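Local coordinates for protein serine--tRNA ligase, cytoplasmic (Candida albicans, PDB 3QO7) that catalyses the ATP-dependent activation of serine and its transfer to the acceptor end of tRNA(Ser), working as a class II homodimer, at residues K300-V305 and N402-A407; C277-A282 and H296-I301. All blocks are in the same frame, centred on the assembly; numbering follows the deposited sequence.

Interaction 1 of 2, residues K300-V305 and N402-A407; sequences KIEQFV and NSTLSA. With ATP (adenosine-5'-triphosphate), chain B.
Main-chain pairing of I301 with S406 and of Q303 with S403 sets the antiparallel register between K300-V305 and N402-A407. Q303 N gives to S403 O at 2.8 Å and S403 N returns to Q303 O, while I301 N reaches S406 O. The regular pattern breaks at I301, whose O accepts S406 N at 3.0 Å and L405 N at 2.7 Å. Two successive residues, L405 and S406, stand opposite I301, a classic beta bulge where the chain turns a corner.

One face holds K300, E302, N402, F304, T404 and A407. The CG of E302 is anti to its backbone N (chi1 -179°), and the bend at chi2 brings the carboxylate over T404 and N402: OE1 lies 3.5 Å from T404 OG1, and OE2 receives a weak hydrogen bond from N402 ND2, the carboxylate and amide planes 16° apart. K300 runs at about a right angle to T404, with its CG near T404 CG2, and a bend at chi3 leaves NZ 3.2 Å from O2A of ATP. A407 CB approaches the ribose O2' of ATP at 3.3 Å.

I301, Q303, S403 and S406 turn to the other face. The side chains of I301 and of L405, at the corner, lie side by side, with I301 CG2 3.9 Å from L405 CB. The amide of Q303 passes over S403 to give its NE2 hydrogen to M319 O on helix 312-329, and S406 OG pairs with T411.

Two neighbouring strands of the class II catalytic sheet meet here, the second leading into helix 408-419 in the manner of motif 3. E302 and T404, inferred by similarity to bind serine, share a face with the ATP-contacting residues, consistent with a floor shared by both substrates.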
loop_
_atom_site.group_PDB
_atom_site.type_symbol
_atom_site.label_atom_id
_atom_site.label_comp_id
_atom_site.label_asym_id
_atom_site.label_seq_id
_atom_site.Cartn_x
_atom_site.Cartn_y
_atom_site.Cartn_z
ATOM N N LYS A 300 -11.005 -0.429 -0.811
ATOM C CA LYS A 300 -12.254 0.302 -0.934
ATOM C C LYS A 300 -12.546 0.583 -2.403
ATOM O O LYS A 300 -11.694 1.103 -3.117
ATOM C CB LYS A 300 -12.169 1.601 -0.117
ATOM C CG LYS A 300 -13.463 2.361 0.064
ATOM C CD LYS A 300 -13.219 3.742 0.698
ATOM C CE LYS A 300 -13.286 3.707 2.226
ATOM N NZ LYS A 300 -13.323 5.091 2.821
ATOM N N ILE A 301 -13.723 0.168 -2.862
ATOM C CA ILE A 301 -14.294 0.708 -4.085
ATOM C C ILE A 301 -15.079 1.964 -3.722
ATOM O O ILE A 301 -16.023 1.918 -2.931
ATOM C CB ILE A 301 -15.238 -0.265 -4.771
ATOM C CG1 ILE A 301 -14.518 -1.578 -5.059
ATOM C CG2 ILE A 301 -15.815 0.373 -6.052
ATOM C CD1 ILE A 301 -13.316 -1.381 -5.927
ATOM N N GLU A 302 -14.675 3.084 -4.303
ATOM C CA GLU A 302 -15.213 4.384 -3.954
ATOM C C GLU A 302 -15.947 5.033 -5.152
ATOM O O GLU A 302 -15.447 5.003 -6.251
ATOM C CB GLU A 302 -14.052 5.258 -3.519
ATOM C CG GLU A 302 -14.459 6.637 -3.090
ATOM C CD GLU A 302 -14.967 6.692 -1.667
ATOM O OE1 GLU A 302 -15.049 5.620 -1.012
ATOM O OE2 GLU A 302 -15.277 7.821 -1.202
ATOM N N GLN A 303 -17.136 5.595 -4.958
ATOM C CA GLN A 303 -17.756 6.403 -6.015
ATOM C C GLN A 303 -17.223 7.832 -5.929
ATOM O O GLN A 303 -17.282 8.446 -4.851
ATOM C CB GLN A 303 -19.270 6.499 -5.866
ATOM C CG GLN A 303 -20.047 5.212 -5.754
ATOM C CD GLN A 303 -21.547 5.488 -5.593
ATOM O OE1 GLN A 303 -22.142 6.206 -6.398
ATOM N NE2 GLN A 303 -22.152 4.934 -4.545
ATOM N N PHE A 304 -16.725 8.369 -7.046
ATOM C CA PHE A 304 -16.383 9.782 -7.086
ATOM C C PHE A 304 -16.973 10.463 -8.315
ATOM O O PHE A 304 -16.817 9.996 -9.452
ATOM C CB PHE A 304 -14.872 10.018 -7.018
ATOM C CG PHE A 304 -14.518 11.457 -6.810
ATOM C CD1 PHE A 304 -14.403 11.977 -5.526
ATOM C CD2 PHE A 304 -14.342 12.307 -7.896
ATOM C CE1 PHE A 304 -14.104 13.311 -5.311
ATOM C CE2 PHE A 304 -14.031 13.655 -7.698
ATOM C CZ PHE A 304 -13.919 14.161 -6.393
ATOM N N VAL A 305 -17.640 11.584 -8.089
ATOM C CA VAL A 305 -18.382 12.224 -9.155
ATOM C C VAL A 305 -18.192 13.729 -9.166
ATOM O O VAL A 305 -18.159 14.397 -8.119
ATOM C CB VAL A 305 -19.894 11.919 -9.064
ATOM C CG1 VAL A 305 -20.636 12.583 -10.257
ATOM C CG2 VAL A 305 -20.118 10.413 -9.040
ATOM N N ASN A 402 -18.616 12.217 -3.070
ATOM C CA ASN A 402 -17.928 10.947 -2.901
ATOM C C ASN A 402 -18.796 10.042 -2.042
ATOM O O ASN A 402 -19.418 10.507 -1.095
ATOM C CB ASN A 402 -16.574 11.163 -2.225
ATOM C CG ASN A 402 -16.721 11.587 -0.771
ATOM O OD1 ASN A 402 -16.699 12.778 -0.468
ATOM N ND2 ASN A 402 -16.914 10.604 0.138
ATOM N N SER A 403 -18.845 8.756 -2.364
ATOM C CA SER A 403 -19.618 7.787 -1.585
ATOM C C SER A 403 -18.959 6.424 -1.644
ATOM O O SER A 403 -18.740 5.895 -2.720
ATOM C CB SER A 403 -21.034 7.675 -2.140
ATOM O OG SER A 403 -21.796 6.681 -1.451
ATOM N N THR A 404 -18.643 5.835 -0.507
ATOM C CA THR A 404 -18.096 4.479 -0.535
ATOM C C THR A 404 -19.033 3.568 -1.328
ATOM O O THR A 404 -20.258 3.654 -1.164
ATOM C CB THR A 404 -17.942 3.889 0.897
ATOM O OG1 THR A 404 -17.148 4.773 1.710
ATOM C CG2 THR A 404 -17.270 2.518 0.821
ATOM N N LEU A 405 -18.510 2.713 -2.209
ATOM C CA LEU A 405 -19.388 1.637 -2.664
ATOM C C LEU A 405 -19.207 0.505 -1.697
ATOM O O LEU A 405 -20.171 -0.019 -1.178
ATOM C CB LEU A 405 -19.152 1.153 -4.098
ATOM C CG LEU A 405 -20.233 0.107 -4.484
ATOM C CD1 LEU A 405 -21.593 0.705 -4.925
ATOM C CD2 LEU A 405 -19.725 -0.829 -5.555
ATOM N N SER A 406 -17.960 0.135 -1.425
ATOM C CA SER A 406 -17.712 -0.976 -0.515
ATOM C C SER A 406 -16.324 -0.902 0.059
ATOM O O SER A 406 -15.355 -0.879 -0.685
ATOM C CB SER A 406 -17.857 -2.320 -1.244
ATOM O OG SER A 406 -17.506 -3.391 -0.383
ATOM N N ALA A 407 -16.231 -0.853 1.377
ATOM C CA ALA A 407 -14.985 -1.134 2.056
ATOM C C ALA A 407 -15.013 -2.654 2.187
ATOM O O ALA A 407 -15.825 -3.213 2.939
ATOM C CB ALA A 407 -14.979 -0.472 3.419
HETATM P PG ATP B . -17.453 7.884 9.683
HETATM O O1G ATP B . -16.992 9.237 10.174
HETATM O O2G ATP B . -16.407 6.795 9.798
HETATM O O3G ATP B . -18.820 7.496 10.197
HETATM P PB ATP B . -16.553 8.731 7.165
HETATM O O1B ATP B . -15.368 9.109 8.025
HETATM O O2B ATP B . -17.169 9.749 6.242
HETATM O O3B ATP B . -17.676 8.054 8.085
HETATM P PA ATP B . -14.685 7.004 5.956
HETATM O O1A ATP B . -13.817 7.313 7.167
HETATM O O2A ATP B . -14.338 7.535 4.583
HETATM O O3A ATP B . -16.192 7.472 6.252
HETATM O "O5'" ATP B . -15.114 5.451 5.920
HETATM C "C5'" ATP B . -16.251 5.113 5.123
HETATM C "C4'" ATP B . -16.281 3.610 4.985
HETATM O "O4'" ATP B . -14.943 3.091 5.034
HETATM C "C3'" ATP B . -16.978 3.050 6.187
HETATM O "O3'" ATP B . -18.348 2.839 5.845
HETATM C "C2'" ATP B . -16.228 1.771 6.506
HETATM O "O2'" ATP B . -16.907 0.680 5.875
HETATM C "C1'" ATP B . -14.858 1.933 5.867
HETATM N N9 ATP B . -13.801 2.095 6.911
HETATM C C8 ATP B . -13.500 3.249 7.538
HETATM N N7 ATP B . -12.492 3.073 8.436
HETATM C C5 ATP B . -12.131 1.775 8.400
HETATM C C6 ATP B . -11.131 0.925 9.093
HETATM N N6 ATP B . -10.300 1.461 10.026
HETATM N N1 ATP B . -11.065 -0.383 8.767
HETATM C C2 ATP B . -11.874 -0.918 7.839
HETATM N N3 ATP B . -12.801 -0.200 7.168
HETATM C C4 ATP B . -12.988 1.131 7.395
#

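Interaction 2 of 2, residues C277-A282 and H296-I301; sequences CFRREA and HAFEKI. With ATP (adenosine-5'-triphosphate), chain B.
F298 carries its ring on CG set between the backbone N and the carbonyl carbon (chi1 58°), which lays it flat against CB of C277; H296 turns its CG anti to the carbonyl carbon (chi1 -64°), which brings the imidazole to R279 O. The F298 ring has C277 CB over one face, 3.9 Å from the ring centroid, a CH-pi contact, and the adenine of ATP over the opposite face. C277 SG lies obliquely to the same ring and packs on K300 CB at 3.6 Å.

H296 ND1 gives a 2.7 Å hydrogen bond to R279 O, nearly straight at 161° and in both the imidazole and carbonyl planes, while H296 O accepts R279 N at 2.8 Å. H296 thus grips R279 by side chain and backbone, and its NE2 pairs with H175. F298 N bonds to C277 O at 3.1 Å.

The R279 guanidinium stands steeply to the F298 ring, with its NE at the ring edge, and NH1 makes a weak hydrogen bond to O1A of ATP, doubtful in detail because the group is modelled too close to the phosphate. R280 turns the other way, to a salt bridge with D236 of the second subunit. Such a strand pair matches class II motif 2: R279 and K300 probably share the negative charge of the alpha-phosphate, while the phenyl ring offers adenine an apolar surface.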
loop_
_atom_site.group_PDB
_atom_site.type_symbol
_atom_site.label_atom_id
_atom_site.label_comp_id
_atom_site.label_asym_id
_atom_site.label_seq_id
_atom_site.Cartn_x
_atom_site.Cartn_y
_atom_site.Cartn_z
ATOM N N CYS A 277 -6.239 1.477 1.393
ATOM C CA CYS A 277 -6.475 2.654 2.208
ATOM C C CYS A 277 -5.764 2.363 3.494
ATOM O O CYS A 277 -5.773 1.216 3.948
ATOM C CB CYS A 277 -7.972 2.830 2.505
ATOM S SG CYS A 277 -9.020 2.913 1.037
ATOM N N PHE A 278 -5.163 3.395 4.081
ATOM C CA PHE A 278 -4.317 3.226 5.252
ATOM C C PHE A 278 -4.724 4.223 6.308
ATOM O O PHE A 278 -4.854 5.429 6.039
ATOM C CB PHE A 278 -2.827 3.326 4.882
ATOM C CG PHE A 278 -2.414 2.315 3.844
ATOM C CD1 PHE A 278 -1.890 1.086 4.219
ATOM C CD2 PHE A 278 -2.625 2.566 2.488
ATOM C CE1 PHE A 278 -1.553 0.125 3.252
ATOM C CE2 PHE A 278 -2.311 1.624 1.529
ATOM C CZ PHE A 278 -1.764 0.392 1.909
ATOM N N ARG A 279 -4.960 3.710 7.512
ATOM C CA ARG A 279 -5.396 4.561 8.607
ATOM C C ARG A 279 -4.605 4.314 9.878
ATOM O O ARG A 279 -4.579 3.193 10.379
ATOM C CB ARG A 279 -6.882 4.360 8.837
ATOM C CG ARG A 279 -7.712 4.766 7.636
ATOM C CD ARG A 279 -9.064 5.327 8.045
ATOM N NE ARG A 279 -9.902 5.567 6.877
ATOM C CZ ARG A 279 -11.219 5.743 6.929
ATOM N NH1 ARG A 279 -11.850 5.707 8.105
ATOM N NH2 ARG A 279 -11.900 5.947 5.798
ATOM N N ARG A 280 -3.958 5.358 10.397
ATOM C CA ARG A 280 -3.214 5.224 11.658
ATOM C C ARG A 280 -4.116 4.876 12.820
ATOM O O ARG A 280 -3.681 4.213 13.753
ATOM C CB ARG A 280 -2.450 6.495 12.008
ATOM C CG ARG A 280 -1.429 6.896 10.982
ATOM C CD ARG A 280 -0.498 7.943 11.539
ATOM N NE ARG A 280 -0.096 7.567 12.879
ATOM C CZ ARG A 280 0.027 8.434 13.872
ATOM N NH1 ARG A 280 -0.214 9.720 13.634
ATOM N NH2 ARG A 280 0.385 8.019 15.087
ATOM N N GLU A 281 -5.365 5.338 12.766
ATOM C CA GLU A 281 -6.342 5.095 13.822
ATOM C C GLU A 281 -7.245 3.898 13.542
ATOM O O GLU A 281 -8.035 3.885 12.588
ATOM C CB GLU A 281 -7.205 6.335 14.035
ATOM C CG GLU A 281 -6.479 7.489 14.688
ATOM C CD GLU A 281 -6.037 7.155 16.097
ATOM O OE1 GLU A 281 -6.853 7.339 17.036
ATOM O OE2 GLU A 281 -4.878 6.700 16.259
ATOM N N ALA A 282 -7.141 2.897 14.402
ATOM C CA ALA A 282 -8.009 1.739 14.308
ATOM C C ALA A 282 -8.180 1.058 15.681
ATOM O O ALA A 282 -8.067 -0.164 15.800
ATOM C CB ALA A 282 -7.467 0.771 13.269
ATOM N N HIS A 296 -5.933 -1.262 9.998
ATOM C CA HIS A 296 -5.099 -0.141 9.484
ATOM C C HIS A 296 -4.950 -0.075 7.961
ATOM O O HIS A 296 -4.620 0.975 7.409
ATOM C CB HIS A 296 -3.712 -0.164 10.101
ATOM C CG HIS A 296 -3.712 0.049 11.576
ATOM N ND1 HIS A 296 -3.989 1.272 12.152
ATOM C CD2 HIS A 296 -3.493 -0.808 12.597
ATOM C CE1 HIS A 296 -3.932 1.159 13.463
ATOM N NE2 HIS A 296 -3.628 -0.090 13.760
ATOM N N ALA A 297 -5.200 -1.198 7.300
ATOM C CA ALA A 297 -5.108 -1.302 5.847
ATOM C C ALA A 297 -6.277 -2.133 5.305
ATOM O O ALA A 297 -6.679 -3.162 5.898
ATOM C CB ALA A 297 -3.804 -1.933 5.467
ATOM N N PHE A 298 -6.837 -1.686 4.190
ATOM C CA PHE A 298 -7.996 -2.380 3.616
ATOM C C PHE A 298 -8.295 -1.824 2.235
ATOM O O PHE A 298 -7.742 -0.790 1.836
ATOM C CB PHE A 298 -9.229 -2.240 4.523
ATOM C CG PHE A 298 -9.624 -0.797 4.784
ATOM C CD1 PHE A 298 -10.504 -0.126 3.921
ATOM C CD2 PHE A 298 -9.085 -0.099 5.853
ATOM C CE1 PHE A 298 -10.865 1.210 4.142
ATOM C CE2 PHE A 298 -9.423 1.240 6.065
ATOM C CZ PHE A 298 -10.320 1.895 5.207
ATOM N N GLU A 299 -9.166 -2.501 1.500
ATOM C CA GLU A 299 -9.492 -2.041 0.160
ATOM C C GLU A 299 -10.864 -1.383 0.099
ATOM O O GLU A 299 -11.778 -1.715 0.877
ATOM C CB GLU A 299 -9.364 -3.175 -0.850
ATOM C CG GLU A 299 -7.909 -3.633 -1.053
ATOM C CD GLU A 299 -7.385 -4.368 0.166
ATOM O OE1 GLU A 299 -8.033 -5.391 0.531
ATOM O OE2 GLU A 299 -6.364 -3.906 0.766
ATOM N N LYS A 300 -11.005 -0.429 -0.811
ATOM C CA LYS A 300 -12.254 0.302 -0.934
ATOM C C LYS A 300 -12.546 0.583 -2.403
ATOM O O LYS A 300 -11.694 1.103 -3.117
ATOM C CB LYS A 300 -12.169 1.601 -0.117
ATOM C CG LYS A 300 -13.463 2.361 0.064
ATOM C CD LYS A 300 -13.219 3.742 0.698
ATOM C CE LYS A 300 -13.286 3.707 2.226
ATOM N NZ LYS A 300 -13.323 5.091 2.821
ATOM N N ILE A 301 -13.723 0.168 -2.862
ATOM C CA ILE A 301 -14.294 0.708 -4.085
ATOM C C ILE A 301 -15.079 1.964 -3.722
ATOM O O ILE A 301 -16.023 1.918 -2.931
ATOM C CB ILE A 301 -15.238 -0.265 -4.771
ATOM C CG1 ILE A 301 -14.518 -1.578 -5.059
ATOM C CG2 ILE A 301 -15.815 0.373 -6.052
ATOM C CD1 ILE A 301 -13.316 -1.381 -5.927
HETATM P PG ATP B . -17.453 7.884 9.683
HETATM O O1G ATP B . -16.992 9.237 10.174
HETATM O O2G ATP B . -16.407 6.795 9.798
HETATM O O3G ATP B . -18.820 7.496 10.197
HETATM P PB ATP B . -16.553 8.731 7.165
HETATM O O1B ATP B . -15.368 9.109 8.025
HETATM O O2B ATP B . -17.169 9.749 6.242
HETATM O O3B ATP B . -17.676 8.054 8.085
HETATM P PA ATP B . -14.685 7.004 5.956
HETATM O O1A ATP B . -13.817 7.313 7.167
HETATM O O2A ATP B . -14.338 7.535 4.583
HETATM O O3A ATP B . -16.192 7.472 6.252
HETATM O "O5'" ATP B . -15.114 5.451 5.920
HETATM C "C5'" ATP B . -16.251 5.113 5.123
HETATM C "C4'" ATP B . -16.281 3.610 4.985
HETATM O "O4'" ATP B . -14.943 3.091 5.034
HETATM C "C3'" ATP B . -16.978 3.050 6.187
HETATM O "O3'" ATP B . -18.348 2.839 5.845
HETATM C "C2'" ATP B . -16.228 1.771 6.506
HETATM O "O2'" ATP B . -16.907 0.680 5.875
HETATM C "C1'" ATP B . -14.858 1.933 5.867
HETATM N N9 ATP B . -13.801 2.095 6.911
HETATM C C8 ATP B . -13.500 3.249 7.538
HETATM N N7 ATP B . -12.492 3.073 8.436
HETATM C C5 ATP B . -12.131 1.775 8.400
HETATM C C6 ATP B . -11.131 0.925 9.093
HETATM N N6 ATP B . -10.300 1.461 10.026
HETATM N N1 ATP B . -11.065 -0.383 8.767
HETATM C C2 ATP B . -11.874 -0.918 7.839
HETATM N N3 ATP B . -12.801 -0.200 7.168
HETATM C C4 ATP B . -12.988 1.131 7.395
#

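Strand 297-307 serves both contacts, pairing with 269-278 in interaction 2 and with 399-407 in interaction 1, and K300 takes part in both. Interaction 1 is buried almost throughout and is carried by regular strand pairing, interrupted by the bulge; the side chains of one face, E302 and T404 among them, look toward the probable serine pocket. Interaction 2 is also largely buried, but its strand pair soon gives way to a loop, with one exposed residue, E281, and a link to the second subunit, and aromatic and cationic groups take over. Both touch the same ATP, which E366, S369 and V295 also bond: interaction 2 at the base, interaction 1 at the ribose, while K300 lies near the alpha-phosphate.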